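Local atomic coordinates of stress response kinase A (Escherichia coli, PDB entry 1ZYL), a protein that uses ATP to phosphorylate proteins, itself included, on serine and threonine residues and protects the cell from stress. Residues 147-152 and 184-189; 176-181 and 308-313; 276-281 and 301-306. All blocks are in the same frame, centred on the assembly; numbering follows the deposited sequence.

Contact 1 of 3, residues 147-152 and 184-189; sequences IGLNEY and AVTAHW
Leu149 lays its CD2 methyl over one face of the Trp189 indole, and this CH-pi contact carries most of the join. The methyl is 3.8 Å from the centroid of the five-membered ring and only 13° off the ring normal, while Leu149 CG comes down at the rim, 3.6 Å from Trp189 CD1. Having CG anti to the backbone N (chi1 -166°) swings the Trp189 indole across to residues 147-149.

Simple apolar packing surrounds this overlap. Leu149 CD2 also meets Val185 CG2 at 4.2 Å, and Ile147 CG2 approaches the far end of the indole, 4.3 Å from Trp189 CH2. The O of Ile147 lies near the ring plane at the indole edge, 4.3 Å from Trp189 CZ2. An alanine in place of Trp189 would lose the whole indole, so that Leu149 CD2 would probably lack the surface it rests on and a gap would be likely to open beside Ile147.

Among the polar groups, Thr186 OG1 turns back to the carbonyls of Ile182 and Ala183, Trp189 N reaches Thr186 O at 3.1 Å, and Gly148 takes the N-cap position of helix 149-161. Glu151 OE1 forms a salt bridge with Arg222.

The contact thus joins the start of helix 149-161 to the last part of helix 171-188, in the helical lobe of the kinase-like phosphotransferase fold. Helix 266-283 closes over both, with Met272 touching Leu149, Val185 and Trp189, and Pro268 adding to the cover on Val185.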
loop_
_atom_site.group_PDB
_atom_site.type_symbol
_atom_site.label_atom_id
_atom_site.label_comp_id
_atom_site.label_asym_id
_atom_site.label_seq_id
_atom_site.Cartn_x
_atom_site.Cartn_y
_atom_site.Cartn_z
ATOM N N ILE A 147 11.005 -3.254 1.370
ATOM C CA ILE A 147 10.333 -4.548 1.369
ATOM C C ILE A 147 11.288 -5.717 1.574
ATOM O O ILE A 147 12.327 -5.830 0.916
ATOM C CB ILE A 147 9.510 -4.737 0.056
ATOM C CG1 ILE A 147 8.294 -3.812 0.075
ATOM C CG2 ILE A 147 9.043 -6.184 -0.104
ATOM C CD1 ILE A 147 7.373 -3.978 -1.124
ATOM N N GLY A 148 10.928 -6.583 2.509
ATOM C CA GLY A 148 11.746 -7.729 2.815
ATOM C C GLY A 148 11.003 -8.574 3.821
ATOM O O GLY A 148 9.950 -8.173 4.322
ATOM N N LEU A 149 11.557 -9.738 4.136
ATOM C CA LEU A 149 10.936 -10.679 5.064
ATOM C C LEU A 149 10.774 -10.209 6.514
ATOM O O LEU A 149 9.834 -10.619 7.195
ATOM C CB LEU A 149 11.718 -11.992 5.041
ATOM C CG LEU A 149 12.007 -12.554 3.654
ATOM C CD1 LEU A 149 12.518 -13.972 3.805
ATOM C CD2 LEU A 149 10.746 -12.521 2.792
ATOM N N ASN A 150 11.678 -9.355 6.986
ATOM C CA ASN A 150 11.606 -8.880 8.364
ATOM C C ASN A 150 10.277 -8.245 8.724
ATOM O O ASN A 150 9.571 -8.725 9.605
ATOM C CB ASN A 150 12.718 -7.875 8.652
ATOM C CG ASN A 150 12.542 -7.187 9.996
ATOM O OD1 ASN A 150 12.537 -5.956 10.080
ATOM N ND2 ASN A 150 12.396 -7.977 11.051
ATOM N N GLU A 151 9.957 -7.156 8.035
ATOM C CA GLU A 151 8.724 -6.405 8.258
ATOM C C GLU A 151 7.472 -7.144 7.823
ATOM O O GLU A 151 6.417 -7.031 8.450
ATOM C CB GLU A 151 8.782 -5.076 7.499
ATOM C CG GLU A 151 7.560 -4.208 7.689
ATOM C CD GLU A 151 7.596 -2.982 6.818
ATOM O OE1 GLU A 151 6.884 -1.996 7.120
ATOM O OE2 GLU A 151 8.337 -3.013 5.817
ATOM N N TYR A 152 7.590 -7.894 6.737
ATOM C CA TYR A 152 6.447 -8.610 6.212
ATOM C C TYR A 152 6.147 -9.966 6.821
ATOM O O TYR A 152 4.984 -10.334 6.923
ATOM C CB TYR A 152 6.571 -8.725 4.690
ATOM C CG TYR A 152 6.121 -7.467 3.990
ATOM C CD1 TYR A 152 6.939 -6.342 3.928
ATOM C CD2 TYR A 152 4.840 -7.382 3.444
ATOM C CE1 TYR A 152 6.489 -5.160 3.339
ATOM C CE2 TYR A 152 4.380 -6.215 2.856
ATOM C CZ TYR A 152 5.205 -5.106 2.803
ATOM O OH TYR A 152 4.745 -3.962 2.190
ATOM N N ALA A 184 8.169 -21.370 3.209
ATOM C CA ALA A 184 8.020 -21.444 1.765
ATOM C C ALA A 184 8.407 -20.142 1.072
ATOM O O ALA A 184 9.181 -20.150 0.122
ATOM C CB ALA A 184 6.593 -21.822 1.410
ATOM N N VAL A 185 7.866 -19.021 1.530
ATOM C CA VAL A 185 8.200 -17.745 0.909
ATOM C C VAL A 185 9.694 -17.446 1.052
ATOM O O VAL A 185 10.330 -17.000 0.098
ATOM C CB VAL A 185 7.348 -16.593 1.499
ATOM C CG1 VAL A 185 7.252 -16.736 2.977
ATOM C CG2 VAL A 185 7.956 -15.258 1.156
ATOM N N THR A 186 10.259 -17.704 2.228
ATOM C CA THR A 186 11.685 -17.465 2.432
ATOM C C THR A 186 12.502 -18.265 1.412
ATOM O O THR A 186 13.450 -17.752 0.821
ATOM C CB THR A 186 12.147 -17.867 3.863
ATOM O OG1 THR A 186 11.490 -19.076 4.243
ATOM C CG2 THR A 186 11.824 -16.786 4.884
ATOM N N ALA A 187 12.120 -19.517 1.193
ATOM C CA ALA A 187 12.835 -20.375 0.253
ATOM C C ALA A 187 12.790 -19.884 -1.195
ATOM O O ALA A 187 13.598 -20.308 -2.016
ATOM C CB ALA A 187 12.302 -21.811 0.334
ATOM N N HIS A 188 11.856 -18.994 -1.513
ATOM C CA HIS A 188 11.753 -18.473 -2.871
ATOM C C HIS A 188 12.121 -16.999 -2.938
ATOM O O HIS A 188 12.098 -16.408 -4.013
ATOM C CB HIS A 188 10.332 -18.657 -3.407
ATOM C CG HIS A 188 9.885 -20.085 -3.463
ATOM N ND1 HIS A 188 10.316 -20.963 -4.433
ATOM C CD2 HIS A 188 9.056 -20.792 -2.659
ATOM C CE1 HIS A 188 9.771 -22.149 -4.225
ATOM N NE2 HIS A 188 9.001 -22.072 -3.155
ATOM N N TRP A 189 12.456 -16.395 -1.798
ATOM C CA TRP A 189 12.813 -14.978 -1.788
ATOM C C TRP A 189 14.221 -14.843 -2.308
ATOM O O TRP A 189 14.971 -15.810 -2.305
ATOM C CB TRP A 189 12.730 -14.402 -0.376
ATOM C CG TRP A 189 12.752 -12.890 -0.330
ATOM C CD1 TRP A 189 13.594 -12.110 0.407
ATOM C CD2 TRP A 189 11.880 -11.985 -1.030
ATOM N NE1 TRP A 189 13.305 -10.777 0.215
ATOM C CE2 TRP A 189 12.260 -10.669 -0.663
ATOM C CE3 TRP A 189 10.816 -12.155 -1.930
ATOM C CZ2 TRP A 189 11.616 -9.529 -1.166
ATOM C CZ3 TRP A 189 10.175 -11.019 -2.431
ATOM C CH2 TRP A 189 10.582 -9.722 -2.043
#

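Contact 2 of 3, residues 176-181 and 308-313; sequences KATDEL and ATFIEQ
Ala177 and Ile311 mark the nearest approach of the two backbones, with 5.5 Å between their CA atoms. The helical segments 176-181 and 308-313 run in nearly the same direction, their axes inclined by 25° and only 8.5 Å apart, a closeness that suits the small side chain of Ala177. Its CB packs against Ile311 CG1 at 3.7 Å and also touches the CB of Phe310.

Phe310 and Leu181 form the larger part of the interface. Leu181 crosses the aromatic side chain at about a right angle and sets its CD2 methyl over one ring face, 4.2 Å from the Phe310 centroid, a CH-pi contact. Its other methyl, CD1, goes to the base of Gln313, 3.5 Å from CB; the glutamine chain, bent at chi2 (-63°), then turns off to Glu267 and Arg270 of helix 266-283. This is helix-to-helix packing in the helical lobe of a kinase-like phosphotransferase fold, away from the inferred active-site residues, and it brings the late helix 300-316 against helix 171-188.

Thr178 lies alongside Phe310, pointing the same way, with OG1 in the ring plane at the edge and 3.3 Å from Phe310 CE1. That hydroxyl is hydrogen-bonded to Phe174 O, one turn back. At the exposed border of the interface Glu180 makes a salt bridge along its own helix, OE2 lying 2.8 Å from Lys176 NZ, while its OE1 edges toward Ile311. Leu278 of helix 266-283 packs against Phe310 as well.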
loop_
_atom_site.group_PDB
_atom_site.type_symbol
_atom_site.label_atom_id
_atom_site.label_comp_id
_atom_site.label_asym_id
_atom_site.label_seq_id
_atom_site.Cartn_x
_atom_site.Cartn_y
_atom_site.Cartn_z
ATOM N N LYS A 176 1.154 -22.771 13.044
ATOM C CA LYS A 176 1.845 -23.814 12.294
ATOM C C LYS A 176 1.715 -23.506 10.806
ATOM O O LYS A 176 2.688 -23.551 10.063
ATOM C CB LYS A 176 1.227 -25.180 12.606
ATOM C CG LYS A 176 1.968 -26.388 12.046
ATOM C CD LYS A 176 1.239 -27.653 12.439
ATOM C CE LYS A 176 1.977 -28.912 12.028
ATOM N NZ LYS A 176 2.017 -29.098 10.558
ATOM N N ALA A 177 0.501 -23.197 10.377
ATOM C CA ALA A 177 0.264 -22.861 8.987
ATOM C C ALA A 177 1.094 -21.630 8.624
ATOM O O ALA A 177 1.562 -21.509 7.494
ATOM C CB ALA A 177 -1.218 -22.586 8.757
ATOM N N THR A 178 1.283 -20.716 9.575
ATOM C CA THR A 178 2.073 -19.523 9.295
ATOM C C THR A 178 3.546 -19.876 9.082
ATOM O O THR A 178 4.120 -19.578 8.033
ATOM C CB THR A 178 1.947 -18.478 10.425
ATOM O OG1 THR A 178 0.627 -17.926 10.412
ATOM C CG2 THR A 178 2.939 -17.354 10.228
ATOM N N ASP A 179 4.152 -20.508 10.076
ATOM C CA ASP A 179 5.543 -20.916 9.985
ATOM C C ASP A 179 5.788 -21.584 8.620
ATOM O O ASP A 179 6.720 -21.241 7.894
ATOM C CB ASP A 179 5.870 -21.894 11.124
ATOM C CG ASP A 179 5.810 -21.238 12.504
ATOM O OD1 ASP A 179 5.933 -21.951 13.520
ATOM O OD2 ASP A 179 5.645 -20.010 12.582
ATOM N N GLU A 180 4.933 -22.537 8.281
ATOM C CA GLU A 180 5.031 -23.254 7.019
ATOM C C GLU A 180 5.012 -22.288 5.850
ATOM O O GLU A 180 5.696 -22.495 4.847
ATOM C CB GLU A 180 3.863 -24.228 6.884
ATOM C CG GLU A 180 4.156 -25.664 7.323
ATOM C CD GLU A 180 2.913 -26.396 7.817
ATOM O OE1 GLU A 180 1.803 -26.131 7.302
ATOM O OE2 GLU A 180 3.055 -27.246 8.721
ATOM N N LEU A 181 4.222 -21.229 5.978
ATOM C CA LEU A 181 4.129 -20.253 4.910
ATOM C C LEU A 181 5.393 -19.434 4.838
ATOM O O LEU A 181 5.946 -19.263 3.759
ATOM C CB LEU A 181 2.918 -19.331 5.100
ATOM C CG LEU A 181 2.604 -18.415 3.906
ATOM C CD1 LEU A 181 2.410 -19.242 2.658
ATOM C CD2 LEU A 181 1.363 -17.597 4.182
ATOM N N ALA A 308 -6.483 -21.955 6.596
ATOM C CA ALA A 308 -6.583 -22.710 5.371
ATOM C C ALA A 308 -5.995 -21.906 4.206
ATOM O O ALA A 308 -5.385 -22.476 3.299
ATOM C CB ALA A 308 -8.037 -23.053 5.103
ATOM N N THR A 309 -6.177 -20.588 4.222
ATOM C CA THR A 309 -5.628 -19.767 3.153
ATOM C C THR A 309 -4.107 -19.842 3.176
ATOM O O THR A 309 -3.466 -19.941 2.134
ATOM C CB THR A 309 -6.039 -18.291 3.280
ATOM O OG1 THR A 309 -7.392 -18.117 2.832
ATOM C CG2 THR A 309 -5.094 -17.412 2.444
ATOM N N PHE A 310 -3.521 -19.788 4.362
ATOM C CA PHE A 310 -2.080 -19.868 4.440
ATOM C C PHE A 310 -1.638 -21.225 3.894
ATOM O O PHE A 310 -0.836 -21.292 2.967
ATOM C CB PHE A 310 -1.605 -19.659 5.888
ATOM C CG PHE A 310 -1.715 -18.227 6.368
ATOM C CD1 PHE A 310 -1.248 -17.869 7.625
ATOM C CD2 PHE A 310 -2.258 -17.233 5.550
ATOM C CE1 PHE A 310 -1.316 -16.537 8.063
ATOM C CE2 PHE A 310 -2.332 -15.896 5.978
ATOM C CZ PHE A 310 -1.858 -15.552 7.235
ATOM N N ILE A 311 -2.175 -22.307 4.449
ATOM C CA ILE A 311 -1.821 -23.642 3.979
ATOM C C ILE A 311 -1.927 -23.749 2.458
ATOM O O ILE A 311 -1.107 -24.406 1.809
ATOM C CB ILE A 311 -2.727 -24.720 4.626
ATOM C CG1 ILE A 311 -2.318 -24.914 6.089
ATOM C CG2 ILE A 311 -2.630 -26.041 3.845
ATOM C CD1 ILE A 311 -3.012 -26.047 6.785
ATOM N N GLU A 312 -2.938 -23.103 1.884
ATOM C CA GLU A 312 -3.124 -23.142 0.440
ATOM C C GLU A 312 -2.021 -22.387 -0.310
ATOM O O GLU A 312 -1.576 -22.822 -1.375
ATOM C CB GLU A 312 -4.489 -22.569 0.072
ATOM C CG GLU A 312 -5.383 -23.572 -0.623
ATOM C CD GLU A 312 -4.633 -24.366 -1.681
ATOM O OE1 GLU A 312 -4.004 -23.740 -2.567
ATOM O OE2 GLU A 312 -4.671 -25.618 -1.621
ATOM N N GLN A 313 -1.577 -21.266 0.256
ATOM C CA GLN A 313 -0.527 -20.456 -0.358
ATOM C C GLN A 313 0.796 -21.190 -0.454
ATOM O O GLN A 313 1.519 -21.027 -1.432
ATOM C CB GLN A 313 -0.320 -19.144 0.414
ATOM C CG GLN A 313 -1.017 -17.949 -0.210
ATOM C CD GLN A 313 -0.485 -17.625 -1.593
ATOM O OE1 GLN A 313 0.684 -17.298 -1.748
ATOM N NE2 GLN A 313 -1.344 -17.713 -2.602
#

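Contact 3 of 3, residues 276-281 and 301-306; sequences YYLAWL and DYWLRQ
Leu278 lies against Gln306 with both methyls, and its CD2 also touches Trp303. CD2 does double duty, meeting Trp303 CZ3 at 3.6 Å and the aliphatic CG of Gln306 at 3.5 Å. CD1 lies against the amide end of the same glutamine, 3.6 Å from Gln306 NE2, so the leucine covers the glutamine chain from its middle to its tip.

The segments belong to an antiparallel pair of helices in the helical lobe of this kinase-like phosphotransferase fold, 266-283 and 300-316, linked by a connection that includes the short helix 289-293. The axes of segments 276-281 and 301-306 are inclined at 156° and come no closer than 13.4 Å, too far for backbones to meet, and the separation is bridged by long side chains. Phe160 of helix 149-161 packs on Leu278 too.

Trp303 is fixed from several directions. Its indole NE1 is hydrogen-bonded to Leu297 O, Phe174 meets the ring edge-to-face, and the neighbouring Tyr302 places CD1 over one indole face. With its ring CG anti to the backbone N (chi1 180°), Tyr302 reaches across to helix 266-283. Its hydroxyl arrives among apolar groups there, 3.8 Å from Leu278 CD1 and 4.2 Å from Leu281 CD1, making packing contacts on this side. Trp296 meets the Tyr302 ring.

Tyr277 takes a smaller share. Leu281, one turn further along, sets CG above one face of its ring, offset toward the rim. The Tyr302 hydroxyl comes instead to the edge of that ring, close to its plane, with OH 4.3 Å from Tyr277 CE1.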
loop_
_atom_site.group_PDB
_atom_site.type_symbol
_atom_site.label_atom_id
_atom_site.label_comp_id
_atom_site.label_asym_id
_atom_site.label_seq_id
_atom_site.Cartn_x
_atom_site.Cartn_y
_atom_site.Cartn_z
ATOM N N TYR A 276 1.268 -9.930 6.480
ATOM C CA TYR A 276 1.461 -8.620 7.082
ATOM C C TYR A 276 0.121 -7.972 7.415
ATOM O O TYR A 276 -0.043 -7.369 8.479
ATOM C CB TYR A 276 2.257 -7.686 6.156
ATOM C CG TYR A 276 2.452 -6.293 6.736
ATOM C CD1 TYR A 276 3.307 -6.077 7.821
ATOM C CD2 TYR A 276 1.733 -5.206 6.243
ATOM C CE1 TYR A 276 3.436 -4.811 8.405
ATOM C CE2 TYR A 276 1.852 -3.938 6.814
ATOM C CZ TYR A 276 2.703 -3.746 7.896
ATOM O OH TYR A 276 2.812 -2.490 8.464
ATOM N N TYR A 277 -0.834 -8.102 6.499
ATOM C CA TYR A 277 -2.162 -7.519 6.673
ATOM C C TYR A 277 -2.867 -7.941 7.965
ATOM O O TYR A 277 -3.717 -7.218 8.493
ATOM C CB TYR A 277 -3.024 -7.862 5.455
ATOM C CG TYR A 277 -4.472 -7.479 5.579
ATOM C CD1 TYR A 277 -5.390 -8.350 6.150
ATOM C CD2 TYR A 277 -4.932 -6.250 5.113
ATOM C CE1 TYR A 277 -6.740 -8.016 6.255
ATOM C CE2 TYR A 277 -6.290 -5.896 5.212
ATOM C CZ TYR A 277 -7.187 -6.791 5.786
ATOM O OH TYR A 277 -8.523 -6.474 5.884
ATOM N N LEU A 278 -2.516 -9.112 8.477
ATOM C CA LEU A 278 -3.135 -9.584 9.698
ATOM C C LEU A 278 -2.566 -8.825 10.878
ATOM O O LEU A 278 -3.295 -8.483 11.803
ATOM C CB LEU A 278 -2.917 -11.091 9.871
ATOM C CG LEU A 278 -4.098 -12.009 9.534
ATOM C CD1 LEU A 278 -4.536 -11.819 8.102
ATOM C CD2 LEU A 278 -3.694 -13.441 9.771
ATOM N N ALA A 279 -1.265 -8.555 10.851
ATOM C CA ALA A 279 -0.632 -7.813 11.937
ATOM C C ALA A 279 -1.076 -6.352 11.851
ATOM O O ALA A 279 -1.313 -5.687 12.862
ATOM C CB ALA A 279 0.888 -7.916 11.833
ATOM N N TRP A 280 -1.190 -5.869 10.621
ATOM C CA TRP A 280 -1.601 -4.500 10.363
ATOM C C TRP A 280 -2.923 -4.231 11.061
ATOM O O TRP A 280 -3.040 -3.265 11.800
ATOM C CB TRP A 280 -1.741 -4.282 8.855
ATOM C CG TRP A 280 -2.125 -2.908 8.470
ATOM C CD1 TRP A 280 -1.307 -1.828 8.366
ATOM C CD2 TRP A 280 -3.432 -2.463 8.104
ATOM N NE1 TRP A 280 -2.020 -0.727 7.948
ATOM C CE2 TRP A 280 -3.330 -1.091 7.781
ATOM C CE3 TRP A 280 -4.679 -3.088 8.015
ATOM C CZ2 TRP A 280 -4.438 -0.330 7.371
ATOM C CZ3 TRP A 280 -5.783 -2.331 7.605
ATOM C CH2 TRP A 280 -5.650 -0.967 7.288
ATOM N N LEU A 281 -3.916 -5.083 10.821
ATOM C CA LEU A 281 -5.231 -4.936 11.454
ATOM C C LEU A 281 -5.089 -5.052 12.954
ATOM O O LEU A 281 -5.545 -4.194 13.696
ATOM C CB LEU A 281 -6.191 -6.017 10.982
ATOM C CG LEU A 281 -6.772 -5.887 9.581
ATOM C CD1 LEU A 281 -7.381 -7.210 9.185
ATOM C CD2 LEU A 281 -7.804 -4.774 9.546
ATOM N N ASP A 301 -14.281 -18.747 12.818
ATOM C CA ASP A 301 -14.489 -18.882 11.378
ATOM C C ASP A 301 -13.380 -18.170 10.628
ATOM O O ASP A 301 -12.727 -18.745 9.762
ATOM C CB ASP A 301 -15.836 -18.280 10.953
ATOM C CG ASP A 301 -17.028 -19.083 11.449
ATOM O OD1 ASP A 301 -17.220 -19.161 12.681
ATOM O OD2 ASP A 301 -17.776 -19.633 10.608
ATOM N N TYR A 302 -13.167 -16.915 10.989
ATOM C CA TYR A 302 -12.150 -16.101 10.360
ATOM C C TYR A 302 -10.745 -16.671 10.499
ATOM O O TYR A 302 -9.994 -16.702 9.531
ATOM C CB TYR A 302 -12.208 -14.688 10.932
ATOM C CG TYR A 302 -11.183 -13.756 10.352
ATOM C CD1 TYR A 302 -10.012 -13.469 11.040
ATOM C CD2 TYR A 302 -11.368 -13.188 9.092
ATOM C CE1 TYR A 302 -9.046 -12.639 10.487
ATOM C CE2 TYR A 302 -10.411 -12.360 8.529
ATOM C CZ TYR A 302 -9.250 -12.090 9.231
ATOM O OH TYR A 302 -8.285 -11.285 8.672
ATOM N N TRP A 303 -10.380 -17.123 11.695
ATOM C CA TRP A 303 -9.045 -17.684 11.891
ATOM C C TRP A 303 -8.897 -19.087 11.340
ATOM O O TRP A 303 -7.788 -19.589 11.215
ATOM C CB TRP A 303 -8.633 -17.641 13.366
ATOM C CG TRP A 303 -8.416 -16.247 13.809
ATOM C CD1 TRP A 303 -9.326 -15.431 14.403
ATOM C CD2 TRP A 303 -7.262 -15.439 13.553
ATOM N NE1 TRP A 303 -8.821 -14.161 14.526
ATOM C CE2 TRP A 303 -7.554 -14.137 14.012
ATOM C CE3 TRP A 303 -6.009 -15.688 12.976
ATOM C CZ2 TRP A 303 -6.643 -13.085 13.912
ATOM C CZ3 TRP A 303 -5.101 -14.639 12.877
ATOM C CH2 TRP A 303 -5.426 -13.353 13.343
ATOM N N LEU A 304 -10.012 -19.725 11.008
ATOM C CA LEU A 304 -9.946 -21.053 10.424
ATOM C C LEU A 304 -9.727 -20.859 8.940
ATOM O O LEU A 304 -8.892 -21.528 8.345
ATOM C CB LEU A 304 -11.238 -21.824 10.648
ATOM C CG LEU A 304 -11.497 -22.248 12.088
ATOM C CD1 LEU A 304 -12.757 -23.076 12.133
ATOM C CD2 LEU A 304 -10.321 -23.030 12.615
ATOM N N ARG A 305 -10.479 -19.928 8.351
ATOM C CA ARG A 305 -10.365 -19.629 6.926
ATOM C C ARG A 305 -8.966 -19.133 6.616
ATOM O O ARG A 305 -8.385 -19.484 5.593
ATOM C CB ARG A 305 -11.360 -18.544 6.498
ATOM C CG ARG A 305 -12.824 -18.888 6.678
ATOM C CD ARG A 305 -13.695 -18.033 5.757
ATOM N NE ARG A 305 -15.023 -17.773 6.312
ATOM C CZ ARG A 305 -15.261 -16.955 7.337
ATOM N NH1 ARG A 305 -16.502 -16.781 7.773
ATOM N NH2 ARG A 305 -14.262 -16.304 7.928
ATOM N N GLN A 306 -8.439 -18.306 7.509
ATOM C CA GLN A 306 -7.112 -17.737 7.335
ATOM C C GLN A 306 -6.090 -18.863 7.355
ATOM O O GLN A 306 -5.197 -18.911 6.511
ATOM C CB GLN A 306 -6.824 -16.739 8.457
ATOM C CG GLN A 306 -5.913 -15.594 8.070
ATOM C CD GLN A 306 -6.528 -14.690 7.028
ATOM O OE1 GLN A 306 -7.667 -14.243 7.174
ATOM N NE2 GLN A 306 -5.774 -14.405 5.969
#

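How the contacts relate
The three contacts tie four helices of one lobe together. Contacts 1 and 2 share helix 171-188, on nearby parts of it, and their centres are about 14 Å apart. Contacts 2 and 3 share helix 300-316, with centres about 11 Å apart, and meet where Phe310 CZ lies 3.8 Å from Leu278 CD2. Although the centres of contacts 1 and 3 are about 18 Å apart, segments 147-152 and 276-281 also touch, Tyr152 CD2 lying 3.8 Å from Tyr276 CB. Contacts 1 and 3 each approach the inferred proton acceptor Asp201, the side chains of Ile147 and Tyr277 both lying about 9 Å from its side chain, whereas contact 2 is remote from the annotated sites.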